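Local atomic coordinates of 70 kDa protein (Xanthomonas sp., PDB entry 4B2N), a protein that cleaves latex rubber oxidatively as a processive dioxygenase that carries two covalently bound c-type hemes. Residues I252-I255 with S256-A260; R299-W302 with D303-S307; P616-D620 with Q621-S625; N589-T592 with I593-Y597. One frame throughout, in Å; residues are numbered along the deposited sequence.

Contact 1 of 4, residues I252-I255 with S256-A260. With HEC (heme c), chain C.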
loop_
_atom_site.group_PDB
_atom_site.type_symbol
_atom_site.label_atom_id
_atom_site.label_comp_id
_atom_site.label_asym_id
_atom_site.label_seq_id
_atom_site.Cartn_x
_atom_site.Cartn_y
_atom_site.Cartn_z
ATOM N N ILE A 252 1.565 -7.664 0.991
ATOM C CA ILE A 252 2.168 -7.741 2.302
ATOM C C ILE A 252 2.658 -9.162 2.717
ATOM O O ILE A 252 3.540 -9.254 3.571
ATOM C CB ILE A 252 1.196 -7.146 3.387
ATOM C CG1 ILE A 252 1.952 -6.677 4.632
ATOM C CG2 ILE A 252 0.149 -8.143 3.758
ATOM C CD1 ILE A 252 2.995 -5.636 4.318
ATOM N N GLY A 253 2.150 -10.212 2.016
ATOM C CA GLY A 253 2.591 -11.637 2.185
ATOM C C GLY A 253 4.081 -11.708 1.938
ATOM O O GLY A 253 4.759 -12.640 2.415
ATOM N N LEU A 254 4.631 -10.691 1.247
ATOM C CA LEU A 254 6.083 -10.729 0.950
ATOM C C LEU A 254 6.852 -10.686 2.248
ATOM O O LEU A 254 7.861 -11.322 2.367
ATOM C CB LEU A 254 6.564 -9.505 0.182
ATOM C CG LEU A 254 7.784 -9.598 -0.783
ATOM C CD1 LEU A 254 8.455 -8.230 -1.047
ATOM C CD2 LEU A 254 8.808 -10.696 -0.642
ATOM N N ILE A 255 6.365 -9.893 3.192
ATOM C CA ILE A 255 7.052 -9.738 4.452
ATOM C C ILE A 255 7.246 -11.100 5.123
ATOM O O ILE A 255 8.293 -11.346 5.687
ATOM C CB ILE A 255 6.272 -8.775 5.421
ATOM C CG1 ILE A 255 6.160 -7.392 4.800
ATOM C CG2 ILE A 255 6.910 -8.762 6.858
ATOM C CD1 ILE A 255 7.482 -6.688 4.564
ATOM N N SER A 256 6.199 -11.935 5.131
ATOM C CA SER A 256 6.248 -13.291 5.690
ATOM C C SER A 256 7.152 -14.135 4.907
ATOM O O SER A 256 7.748 -15.049 5.462
ATOM C CB SER A 256 4.868 -14.021 5.644
ATOM O OG SER A 256 3.905 -13.270 6.371
ATOM N N LEU A 257 7.241 -13.890 3.605
ATOM C CA LEU A 257 8.135 -14.723 2.744
ATOM C C LEU A 257 9.637 -14.437 2.875
ATOM O O LEU A 257 10.463 -15.337 2.727
ATOM C CB LEU A 257 7.745 -14.639 1.237
ATOM C CG LEU A 257 8.687 -15.365 0.274
ATOM C CD1 LEU A 257 8.446 -16.863 0.494
ATOM C CD2 LEU A 257 8.540 -15.072 -1.212
ATOM N N LEU A 258 9.991 -13.148 2.971
ATOM C CA LEU A 258 11.375 -12.669 3.153
ATOM C C LEU A 258 12.333 -13.632 3.917
ATOM O O LEU A 258 13.407 -14.010 3.366
ATOM C CB LEU A 258 11.358 -11.233 3.804
ATOM C CG LEU A 258 10.768 -10.098 2.937
ATOM C CD1 LEU A 258 10.773 -8.819 3.713
ATOM C CD2 LEU A 258 11.583 -9.927 1.641
ATOM N N PRO A 259 11.996 -14.031 5.152
ATOM C CA PRO A 259 13.047 -14.831 5.840
ATOM C C PRO A 259 13.245 -16.234 5.314
ATOM O O PRO A 259 14.271 -16.850 5.642
ATOM C CB PRO A 259 12.580 -14.870 7.289
ATOM C CG PRO A 259 11.110 -14.573 7.245
ATOM C CD PRO A 259 10.943 -13.612 6.101
ATOM N N ALA A 260 12.300 -16.718 4.499
ATOM C CA ALA A 260 12.459 -18.008 3.824
ATOM C C ALA A 260 13.553 -17.995 2.787
ATOM O O ALA A 260 14.205 -18.981 2.634
ATOM C CB ALA A 260 11.159 -18.435 3.137
HETATM FE FE HEC C . 3.578 -0.744 -1.519
HETATM C CHA HEC C . 2.389 -0.298 1.731
HETATM C CHB HEC C . 5.942 1.809 -1.013
HETATM C CHC HEC C . 5.299 -1.587 -4.475
HETATM C CHD HEC C . 0.984 -2.749 -2.277
HETATM N NA HEC C . 4.088 0.424 -0.048
HETATM C C1A HEC C . 3.387 0.605 1.182
HETATM C C2A HEC C . 3.824 1.775 1.929
HETATM C C3A HEC C . 4.856 2.405 1.175
HETATM C C4A HEC C . 4.970 1.573 -0.029
HETATM C CMA HEC C . 5.586 3.691 1.509
HETATM C CAA HEC C . 3.315 2.307 3.293
HETATM C CBA HEC C . 2.016 3.060 2.997
HETATM C CGA HEC C . 1.293 3.490 4.261
HETATM O O1A HEC C . 1.130 2.695 5.250
HETATM O O2A HEC C . 0.820 4.628 4.196
HETATM N NB HEC C . 5.292 -0.103 -2.435
HETATM C C1B HEC C . 6.055 0.964 -2.174
HETATM C C2B HEC C . 7.169 1.190 -3.082
HETATM C C3B HEC C . 6.995 0.198 -4.071
HETATM C C4B HEC C . 5.790 -0.499 -3.637
HETATM C CMB HEC C . 8.160 2.264 -2.869
HETATM C CAB HEC C . 7.855 -0.143 -5.260
HETATM C CBB HEC C . 9.169 -0.579 -4.940
HETATM N NC HEC C . 3.285 -1.885 -3.113
HETATM C C1C HEC C . 4.016 -2.206 -4.243
HETATM C C2C HEC C . 3.302 -3.114 -5.175
HETATM C C3C HEC C . 2.046 -3.458 -4.474
HETATM C C4C HEC C . 2.082 -2.700 -3.226
HETATM C CMC HEC C . 3.884 -3.600 -6.498
HETATM C CAC HEC C . 0.947 -4.379 -4.907
HETATM C CBC HEC C . 1.311 -5.585 -5.514
HETATM N ND HEC C . 1.989 -1.411 -0.433
HETATM C C1D HEC C . 1.049 -2.222 -0.915
HETATM C C2D HEC C . 0.019 -2.530 0.024
HETATM C C3D HEC C . 0.442 -1.824 1.192
HETATM C C4D HEC C . 1.692 -1.177 0.809
HETATM C CMD HEC C . -1.209 -3.358 -0.099
HETATM C CAD HEC C . -0.235 -1.918 2.515
HETATM C CBD HEC C . 0.354 -3.300 3.001
HETATM C CGD HEC C . -0.293 -3.689 4.311
HETATM O O1D HEC C . -1.193 -4.565 4.345
HETATM O O2D HEC C . 0.062 -3.008 5.331
#
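Leu-254 lays its CD2 methyl on CD2 of Leu-258, one helical turn on, at 3.7 Å. Leu-257 CD2 lies further off, 4.4 Å from Leu-254 CD2. Ile-255 closes in on Leu-258 from another side, with its CD1 4.0 Å from Leu-258 CD1. Both methyls of Leu-258 are thus engaged, one by each neighbour. Leu-258 CG also sits close to the backbone, 3.2 Å from Leu-254 O. The Leu-254 branch runs anti to its own N (chi1 -151°), which leads its end along the helix to Leu-258. The backbone beneath is bonded from Leu-257 N to Gly-253 O and, straighter, from Leu-258 N to Leu-254 O (166° at the hydrogen). Pro-259 has no N-H for the next bond. Pro-259 CD lies 3.5 Å from Ile-255 O instead, and the helix kinks here. At the other end Ile-252 turns away to heme c, with CB 3.6 Å from propionate oxygen O1D. Helix 253-261 thus begins close to the heme pocket, which Ile-252 lines. Leu-254 and Leu-257 pack on Trp-600 of helix 599-607, and Leu-254 also meets Ala-316 and Phe-317 of helix 312-319.

Contact 2 of 4, residues R299-W302 with D303-S307. With HEC (heme c), chain C.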
loop_
_atom_site.group_PDB
_atom_site.type_symbol
_atom_site.label_atom_id
_atom_site.label_comp_id
_atom_site.label_asym_id
_atom_site.label_seq_id
_atom_site.Cartn_x
_atom_site.Cartn_y
_atom_site.Cartn_z
ATOM N N ARG A 299 3.434 6.157 11.031
ATOM C CA ARG A 299 3.800 4.749 10.843
ATOM C C ARG A 299 3.616 4.316 9.391
ATOM O O ARG A 299 2.885 4.955 8.638
ATOM C CB ARG A 299 2.914 3.798 11.696
ATOM C CG ARG A 299 2.754 4.226 13.149
ATOM C CD ARG A 299 4.073 4.242 13.912
ATOM N NE ARG A 299 4.611 2.889 14.112
ATOM C CZ ARG A 299 5.746 2.569 14.697
ATOM N NH1 ARG A 299 6.569 3.503 15.159
ATOM N NH2 ARG A 299 6.064 1.263 14.823
ATOM N N GLN A 300 4.159 3.146 9.111
ATOM C CA GLN A 300 3.964 2.445 7.832
ATOM C C GLN A 300 2.999 1.258 8.091
ATOM O O GLN A 300 3.007 0.661 9.166
ATOM C CB GLN A 300 5.322 1.878 7.361
ATOM C CG GLN A 300 6.432 2.913 7.368
ATOM C CD GLN A 300 6.664 3.518 5.996
ATOM O OE1 GLN A 300 7.719 4.084 5.724
ATOM N NE2 GLN A 300 5.648 3.509 5.189
ATOM N N PHE A 301 2.250 0.889 7.046
ATOM C CA PHE A 301 1.515 -0.312 6.945
ATOM C C PHE A 301 0.205 -0.182 7.680
ATOM O O PHE A 301 0.030 0.695 8.572
ATOM C CB PHE A 301 2.356 -1.524 7.373
ATOM C CG PHE A 301 3.448 -1.913 6.373
ATOM C CD1 PHE A 301 3.268 -1.808 5.008
ATOM C CD2 PHE A 301 4.649 -2.465 6.836
ATOM C CE1 PHE A 301 4.269 -2.216 4.092
ATOM C CE2 PHE A 301 5.644 -2.902 5.938
ATOM C CZ PHE A 301 5.462 -2.774 4.546
ATOM N N TRP A 302 -0.748 -1.016 7.270
ATOM C CA TRP A 302 -2.103 -0.923 7.824
ATOM C C TRP A 302 -2.175 -1.152 9.300
ATOM O O TRP A 302 -3.106 -0.667 9.933
ATOM C CB TRP A 302 -3.022 -1.952 7.141
ATOM C CG TRP A 302 -3.533 -1.387 5.861
ATOM C CD1 TRP A 302 -3.242 -1.765 4.541
ATOM C CD2 TRP A 302 -4.503 -0.319 5.767
ATOM N NE1 TRP A 302 -3.961 -1.011 3.668
ATOM C CE2 TRP A 302 -4.771 -0.133 4.352
ATOM C CE3 TRP A 302 -5.250 0.431 6.734
ATOM C CZ2 TRP A 302 -5.663 0.829 3.907
ATOM C CZ3 TRP A 302 -6.164 1.390 6.275
ATOM C CH2 TRP A 302 -6.395 1.575 4.891
ATOM N N ASP A 303 -1.206 -1.877 9.834
ATOM C CA ASP A 303 -1.130 -2.154 11.283
ATOM C C ASP A 303 -0.248 -1.125 12.027
ATOM O O ASP A 303 -0.070 -1.234 13.250
ATOM C CB ASP A 303 -0.561 -3.573 11.550
ATOM C CG ASP A 303 0.703 -3.875 10.711
ATOM O OD1 ASP A 303 1.314 -2.951 10.132
ATOM O OD2 ASP A 303 1.122 -5.057 10.665
ATOM N N GLY A 304 0.283 -0.150 11.319
ATOM C CA GLY A 304 1.130 0.847 11.981
ATOM C C GLY A 304 2.375 0.183 12.560
ATOM O O GLY A 304 2.925 0.643 13.534
ATOM N N SER A 305 2.795 -0.918 11.971
ATOM C CA SER A 305 3.875 -1.736 12.577
ATOM C C SER A 305 5.281 -1.066 12.637
ATOM O O SER A 305 6.095 -1.410 13.527
ATOM C CB SER A 305 3.995 -3.013 11.786
ATOM O OG SER A 305 4.235 -2.738 10.434
ATOM N N LEU A 306 5.596 -0.211 11.674
ATOM C CA LEU A 306 6.928 0.394 11.578
ATOM C C LEU A 306 6.945 1.880 11.534
ATOM O O LEU A 306 6.024 2.474 11.018
ATOM C CB LEU A 306 7.638 -0.116 10.309
ATOM C CG LEU A 306 7.774 -1.638 10.179
ATOM C CD1 LEU A 306 8.140 -2.046 8.783
ATOM C CD2 LEU A 306 8.822 -2.167 11.158
ATOM N N SER A 307 8.030 2.505 12.018
ATOM C CA SER A 307 8.217 3.968 11.912
ATOM C C SER A 307 8.224 4.455 10.495
ATOM O O SER A 307 8.890 3.849 9.633
ATOM C CB SER A 307 9.573 4.371 12.492
ATOM O OG SER A 307 9.707 5.795 12.423
HETATM FE FE HEC C . 3.578 -0.744 -1.519
HETATM C CHA HEC C . 2.389 -0.298 1.731
HETATM C CHB HEC C . 5.942 1.809 -1.013
HETATM C CHC HEC C . 5.299 -1.587 -4.475
HETATM C CHD HEC C . 0.984 -2.749 -2.277
HETATM N NA HEC C . 4.088 0.424 -0.048
HETATM C C1A HEC C . 3.387 0.605 1.182
HETATM C C2A HEC C . 3.824 1.775 1.929
HETATM C C3A HEC C . 4.856 2.405 1.175
HETATM C C4A HEC C . 4.970 1.573 -0.029
HETATM C CMA HEC C . 5.586 3.691 1.509
HETATM C CAA HEC C . 3.315 2.307 3.293
HETATM C CBA HEC C . 2.016 3.060 2.997
HETATM C CGA HEC C . 1.293 3.490 4.261
HETATM O O1A HEC C . 1.130 2.695 5.250
HETATM O O2A HEC C . 0.820 4.628 4.196
HETATM N NB HEC C . 5.292 -0.103 -2.435
HETATM C C1B HEC C . 6.055 0.964 -2.174
HETATM C C2B HEC C . 7.169 1.190 -3.082
HETATM C C3B HEC C . 6.995 0.198 -4.071
HETATM C C4B HEC C . 5.790 -0.499 -3.637
HETATM C CMB HEC C . 8.160 2.264 -2.869
HETATM C CAB HEC C . 7.855 -0.143 -5.260
HETATM C CBB HEC C . 9.169 -0.579 -4.940
HETATM N NC HEC C . 3.285 -1.885 -3.113
HETATM C C1C HEC C . 4.016 -2.206 -4.243
HETATM C C2C HEC C . 3.302 -3.114 -5.175
HETATM C C3C HEC C . 2.046 -3.458 -4.474
HETATM C C4C HEC C . 2.082 -2.700 -3.226
HETATM C CMC HEC C . 3.884 -3.600 -6.498
HETATM C CAC HEC C . 0.947 -4.379 -4.907
HETATM C CBC HEC C . 1.311 -5.585 -5.514
HETATM N ND HEC C . 1.989 -1.411 -0.433
HETATM C C1D HEC C . 1.049 -2.222 -0.915
HETATM C C2D HEC C . 0.019 -2.530 0.024
HETATM C C3D HEC C . 0.442 -1.824 1.192
HETATM C C4D HEC C . 1.692 -1.177 0.809
HETATM C CMD HEC C . -1.209 -3.358 -0.099
HETATM C CAD HEC C . -0.235 -1.918 2.515
HETATM C CBD HEC C . 0.354 -3.300 3.001
HETATM C CGD HEC C . -0.293 -3.689 4.311
HETATM O O1D HEC C . -1.193 -4.565 4.345
HETATM O O2D HEC C . 0.062 -3.008 5.331
#
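A short beta hairpin, strands 299-300 and 306-307, presents its connecting loop to the propionates of heme c. A type I turn from Phe-301 to Gly-304 reverses the chain. Gly-304 N bonds to Phe-301 O across it at 2.9 Å. Gln-300 and Leu-306 are the hydrogen-bonded antiparallel pair, with Gln-300 N 2.8 Å from Leu-306 O. Gly-304 has positive phi (63°), which suits glycine. The Arg-299 chain bends at chi2 and chi3 and folds back over the hairpin. Arg-299 NE gives a nearly straight bond to Gly-304 O at 2.9 Å, in the guanidinium plane, while NH2 bonds weakly to Ser-305 O. One guanidinium face lies over the Leu-306 to Ser-307 peptide. Asp-303 OD1 makes an Asx turn, accepting from Ser-305 N at 3.1 Å. Ser-305 OG bonds to the same oxygen, from the same face of the carboxylate. The other oxygen, OD2, forms a salt bridge with Arg-432, which itself binds this heme. The loop grips the heme with two backbone N-H groups. Phe-301 N bonds to HEC O1A at 2.8 Å, and Trp-302 N to HEC O2D at 2.9 Å and nearly straight (173°). Trp-302 NE1 is taken by Lys-287 O, which probably helps fix the indole near the second heme. The Phe-301 ring runs beside Leu-306, pointing the same way, and its CE2 lies 3.9 Å from Leu-306 CD1.

Contact 3 of 4, residues P616-D620 with Q621-S625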
loop_
_atom_site.group_PDB
_atom_site.type_symbol
_atom_site.label_atom_id
_atom_site.label_comp_id
_atom_site.label_asym_id
_atom_site.label_seq_id
_atom_site.Cartn_x
_atom_site.Cartn_y
_atom_site.Cartn_z
ATOM N N PRO A 616 -1.880 -21.105 -11.704
ATOM C CA PRO A 616 -2.972 -21.582 -12.569
ATOM C C PRO A 616 -3.173 -20.560 -13.731
ATOM O O PRO A 616 -3.119 -19.358 -13.466
ATOM C CB PRO A 616 -4.195 -21.549 -11.641
ATOM C CG PRO A 616 -3.826 -20.578 -10.583
ATOM C CD PRO A 616 -2.338 -20.689 -10.376
ATOM N N PRO A 617 -3.432 -21.032 -14.966
ATOM C CA PRO A 617 -3.896 -20.132 -15.970
ATOM C C PRO A 617 -5.288 -19.613 -15.542
ATOM O O PRO A 617 -6.223 -20.383 -15.400
ATOM C CB PRO A 617 -3.936 -21.013 -17.241
ATOM C CG PRO A 617 -4.195 -22.417 -16.752
ATOM C CD PRO A 617 -3.435 -22.447 -15.423
ATOM N N ILE A 618 -5.417 -18.314 -15.318
ATOM C CA ILE A 618 -6.705 -17.783 -14.863
ATOM C C ILE A 618 -7.679 -17.699 -16.052
ATOM O O ILE A 618 -7.345 -17.105 -17.060
ATOM C CB ILE A 618 -6.512 -16.428 -14.176
ATOM C CG1 ILE A 618 -5.690 -16.617 -12.899
ATOM C CG2 ILE A 618 -7.881 -15.833 -13.904
ATOM C CD1 ILE A 618 -5.460 -15.343 -12.104
ATOM N N THR A 619 -8.857 -18.319 -15.952
ATOM C CA THR A 619 -9.786 -18.454 -17.100
ATOM C C THR A 619 -10.677 -17.243 -17.268
ATOM O O THR A 619 -10.764 -16.439 -16.376
ATOM C CB THR A 619 -10.722 -19.654 -16.914
ATOM O OG1 THR A 619 -11.576 -19.444 -15.792
ATOM C CG2 THR A 619 -9.895 -20.999 -16.711
ATOM N N ASP A 620 -11.392 -17.152 -18.390
ATOM C CA ASP A 620 -12.169 -15.962 -18.632
ATOM C C ASP A 620 -13.349 -15.992 -17.677
ATOM O O ASP A 620 -13.820 -14.952 -17.330
ATOM C CB ASP A 620 -12.639 -15.887 -20.080
ATOM C CG ASP A 620 -11.481 -15.682 -21.068
ATOM O OD1 ASP A 620 -10.463 -15.055 -20.671
ATOM O OD2 ASP A 620 -11.593 -16.165 -22.225
ATOM N N GLN A 621 -13.845 -17.177 -17.303
ATOM C CA GLN A 621 -14.958 -17.189 -16.334
ATOM C C GLN A 621 -14.485 -16.703 -14.941
ATOM O O GLN A 621 -15.207 -15.986 -14.237
ATOM C CB GLN A 621 -15.680 -18.589 -16.248
ATOM C CG GLN A 621 -16.917 -18.795 -17.196
ATOM C CD GLN A 621 -18.166 -17.792 -17.061
ATOM O OE1 GLN A 621 -18.598 -17.397 -15.945
ATOM N NE2 GLN A 621 -18.767 -17.420 -18.229
ATOM N N GLN A 622 -13.263 -17.055 -14.571
ATOM C CA GLN A 622 -12.707 -16.551 -13.299
ATOM C C GLN A 622 -12.501 -15.054 -13.356
ATOM O O GLN A 622 -12.738 -14.340 -12.345
ATOM C CB GLN A 622 -11.392 -17.287 -12.948
ATOM C CG GLN A 622 -11.611 -18.761 -12.570
ATOM C CD GLN A 622 -10.360 -19.644 -12.779
ATOM O OE1 GLN A 622 -9.294 -19.191 -13.222
ATOM N NE2 GLN A 622 -10.494 -20.933 -12.429
ATOM N N ILE A 623 -12.138 -14.543 -14.540
ATOM C CA ILE A 623 -11.918 -13.093 -14.713
ATOM C C ILE A 623 -13.260 -12.410 -14.394
ATOM O O ILE A 623 -13.284 -11.418 -13.679
ATOM C CB ILE A 623 -11.341 -12.803 -16.112
ATOM C CG1 ILE A 623 -9.909 -13.278 -16.132
ATOM C CG2 ILE A 623 -11.422 -11.323 -16.513
ATOM C CD1 ILE A 623 -9.370 -13.308 -17.536
ATOM N N LYS A 624 -14.379 -13.007 -14.821
ATOM C CA LYS A 624 -15.666 -12.378 -14.582
ATOM C C LYS A 624 -15.919 -12.239 -13.109
ATOM O O LYS A 624 -16.424 -11.208 -12.649
ATOM C CB LYS A 624 -16.849 -13.108 -15.300
ATOM C CG LYS A 624 -16.871 -12.818 -16.781
ATOM C CD LYS A 624 -18.020 -13.468 -17.562
ATOM C CE LYS A 624 -19.376 -13.107 -16.908
ATOM N NZ LYS A 624 -20.518 -13.570 -17.790
ATOM N N SER A 625 -15.534 -13.224 -12.341
ATOM C CA SER A 625 -15.714 -13.123 -10.895
ATOM C C SER A 625 -14.730 -12.132 -10.248
ATOM O O SER A 625 -15.090 -11.425 -9.340
ATOM C CB SER A 625 -15.520 -14.512 -10.321
ATOM O OG SER A 625 -16.496 -15.412 -10.877
#
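Thr-619 and Gln-622 exchange bonds at the tight end of this contact, where helix 620-626 begins. Thr-619 N bonds to Gln-622 OE1 at 2.9 Å, and Gln-622 N returns a bond to Thr-619 OG1 at 3.2 Å. This is a capping box with Thr-619 as N-cap. The hydroxyl of Thr-619 lies between its own N and carbonyl carbon (chi1 65°), which aims OG1 into the first turn. The Gln-622 chain is extended beyond CG, and its amide reaches back to the loop. The N-H of Thr-619 stands above the amide plane. Ile-618 and Ile-623 flank the box as a hydrophobic staple, with Ile-618 CG2 4.0 Å from Ile-623 CG1. Leu-220 of helix 218-226 touches both isoleucines. Ile-623 CG1 also lies close to Thr-619 O, at 3.3 Å. The other side is looser and largely open to solvent. Gln-621 and Lys-624 extend there, and Ser-581 OG bonds to both Gln-621 OE1 and Lys-624 NZ. Asp-620 pairs through OD2 with Lys-549. The cap gives Gln-622 N, which has no earlier helical turn to bond to, a side-chain acceptor. The carboxylate of Asp-620 in the first turn probably adds a favourable interaction with the helix dipole.

Contact 4 of 4, residues N589-T592 with I593-Y597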
loop_
_atom_site.group_PDB
_atom_site.type_symbol
_atom_site.label_atom_id
_atom_site.label_comp_id
_atom_site.label_asym_id
_atom_site.label_seq_id
_atom_site.Cartn_x
_atom_site.Cartn_y
_atom_site.Cartn_z
ATOM N N ASN A 589 -15.257 -21.184 1.152
ATOM C CA ASN A 589 -15.128 -22.614 0.883
ATOM C C ASN A 589 -15.336 -23.063 -0.578
ATOM O O ASN A 589 -14.803 -24.081 -0.996
ATOM C CB ASN A 589 -16.073 -23.394 1.813
ATOM C CG ASN A 589 -15.671 -23.290 3.284
ATOM O OD1 ASN A 589 -14.482 -23.389 3.643
ATOM N ND2 ASN A 589 -16.667 -23.105 4.151
ATOM N N MET A 590 -16.106 -22.306 -1.351
ATOM C CA MET A 590 -16.331 -22.631 -2.769
ATOM C C MET A 590 -15.305 -21.912 -3.678
ATOM O O MET A 590 -15.429 -21.937 -4.910
ATOM C CB MET A 590 -17.736 -22.218 -3.190
ATOM C CG MET A 590 -18.883 -22.903 -2.473
ATOM S SD MET A 590 -19.065 -24.556 -3.136
ATOM C CE MET A 590 -19.679 -24.312 -4.812
ATOM N N ALA A 591 -14.285 -21.313 -3.060
ATOM C CA ALA A 591 -13.209 -20.616 -3.780
ATOM C C ALA A 591 -12.577 -21.401 -4.927
ATOM O O ALA A 591 -12.200 -22.557 -4.786
ATOM C CB ALA A 591 -12.140 -20.228 -2.777
ATOM N N THR A 592 -12.396 -20.770 -6.074
ATOM C CA THR A 592 -11.762 -21.472 -7.215
ATOM C C THR A 592 -10.234 -21.412 -7.163
ATOM O O THR A 592 -9.654 -20.740 -6.319
ATOM C CB THR A 592 -12.239 -20.837 -8.522
ATOM O OG1 THR A 592 -12.166 -19.408 -8.375
ATOM C CG2 THR A 592 -13.697 -21.241 -8.803
ATOM N N ILE A 593 -9.579 -22.111 -8.065
ATOM C CA ILE A 593 -8.130 -22.239 -7.990
ATOM C C ILE A 593 -7.371 -20.889 -8.077
ATOM O O ILE A 593 -6.364 -20.713 -7.436
ATOM C CB ILE A 593 -7.669 -23.226 -9.061
ATOM C CG1 ILE A 593 -6.255 -23.698 -8.758
ATOM C CG2 ILE A 593 -7.856 -22.685 -10.483
ATOM C CD1 ILE A 593 -5.798 -24.724 -9.791
ATOM N N ASP A 594 -7.869 -19.944 -8.874
ATOM C CA ASP A 594 -7.258 -18.637 -9.016
ATOM C C ASP A 594 -7.440 -17.807 -7.705
ATOM O O ASP A 594 -6.696 -16.890 -7.449
ATOM C CB ASP A 594 -7.897 -17.877 -10.175
ATOM C CG ASP A 594 -9.345 -17.591 -9.939
ATOM O OD1 ASP A 594 -10.121 -18.570 -9.756
ATOM O OD2 ASP A 594 -9.744 -16.403 -9.897
ATOM N N ILE A 595 -8.442 -18.131 -6.894
ATOM C CA ILE A 595 -8.629 -17.377 -5.666
ATOM C C ILE A 595 -7.742 -17.962 -4.547
ATOM O O ILE A 595 -7.249 -17.234 -3.674
ATOM C CB ILE A 595 -10.112 -17.365 -5.235
ATOM C CG1 ILE A 595 -10.945 -16.563 -6.215
ATOM C CG2 ILE A 595 -10.269 -16.833 -3.820
ATOM C CD1 ILE A 595 -12.461 -16.637 -5.933
ATOM N N LEU A 596 -7.563 -19.273 -4.569
ATOM C CA LEU A 596 -6.780 -19.958 -3.561
ATOM C C LEU A 596 -5.283 -19.853 -3.793
ATOM O O LEU A 596 -4.546 -20.067 -2.892
ATOM C CB LEU A 596 -7.174 -21.424 -3.476
ATOM C CG LEU A 596 -8.632 -21.665 -3.083
ATOM C CD1 LEU A 596 -8.900 -23.157 -3.189
ATOM C CD2 LEU A 596 -8.954 -21.159 -1.669
ATOM N N TYR A 597 -4.831 -19.526 -4.998
ATOM C CA TYR A 597 -3.393 -19.589 -5.232
ATOM C C TYR A 597 -2.563 -18.538 -4.481
ATOM O O TYR A 597 -2.930 -17.366 -4.431
ATOM C CB TYR A 597 -3.087 -19.491 -6.705
ATOM C CG TYR A 597 -1.653 -19.815 -7.053
ATOM C CD1 TYR A 597 -1.180 -21.152 -7.007
ATOM C CD2 TYR A 597 -0.751 -18.791 -7.428
ATOM C CE1 TYR A 597 0.105 -21.470 -7.308
ATOM C CE2 TYR A 597 0.555 -19.105 -7.722
ATOM C CZ TYR A 597 0.988 -20.449 -7.666
ATOM O OH TYR A 597 2.268 -20.732 -8.014
#
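The carboxylate of Asp-594 is met by Thr-592 OG1 on the syn side of OD1, 21° out of its plane. The bond is short, 2.6 Å from Thr-592 OG1 to Asp-594 OD1, and the threonine is the donor. The two side chains lie side by side and point the same way. Asp-594 OD2 forms a salt bridge with Arg-626, so both carboxylate oxygens are held. The carbonyl of Thr-592 is a second flat group. Leu-596 N approaches Thr-592 O nearly along the C=O axis at 3.1 Å, whereas Ile-595 N meets Thr-592 O from above the carbonyl plane at 2.9 Å. Two N-H groups thus share Thr-592 O. Ala-591 points into the turn. Ala-591 CB touches Leu-596 CD2 at 3.5 Å, tighter than usual for carbons, and Ile-595 CG2 at 4.0 Å. Ile-595 CD1 comes to 3.7 Å from Thr-592 OG1. Further along, the Tyr-597 ring packs edge-to-face with Trp-242. Thr-592 sits at the N-cap of the short helix 593-596, but its hydroxyl serves Asp-594 and makes no capping bond. Ala-591, just before the N-cap, and Leu-596, four residues after it, are the N' and N4 positions of a hydrophobic staple.

Contacts 1 and 2 meet at one heme c. Ile-252 CD1 lies 3.7 Å from Phe-301 CE1, and both contacts engage the same propionate, one by packing and one by a hydrogen bond. The side chain of Trp-302 in contact 2 also comes within about 4 Å of the second heme, so it approaches both hemes. Contacts 3 and 4 form a separate surface pair, with centres 11 Å apart. There Gln-622 CG sits 3.2 Å from Asp-594 OD1, and Pro-616 packs on Tyr-597. Both start helices. They lie away from the annotated heme sites. Between nearest atoms, contact 4 is about 10 Å from contact 1 and contact 3 about 15 Å from it.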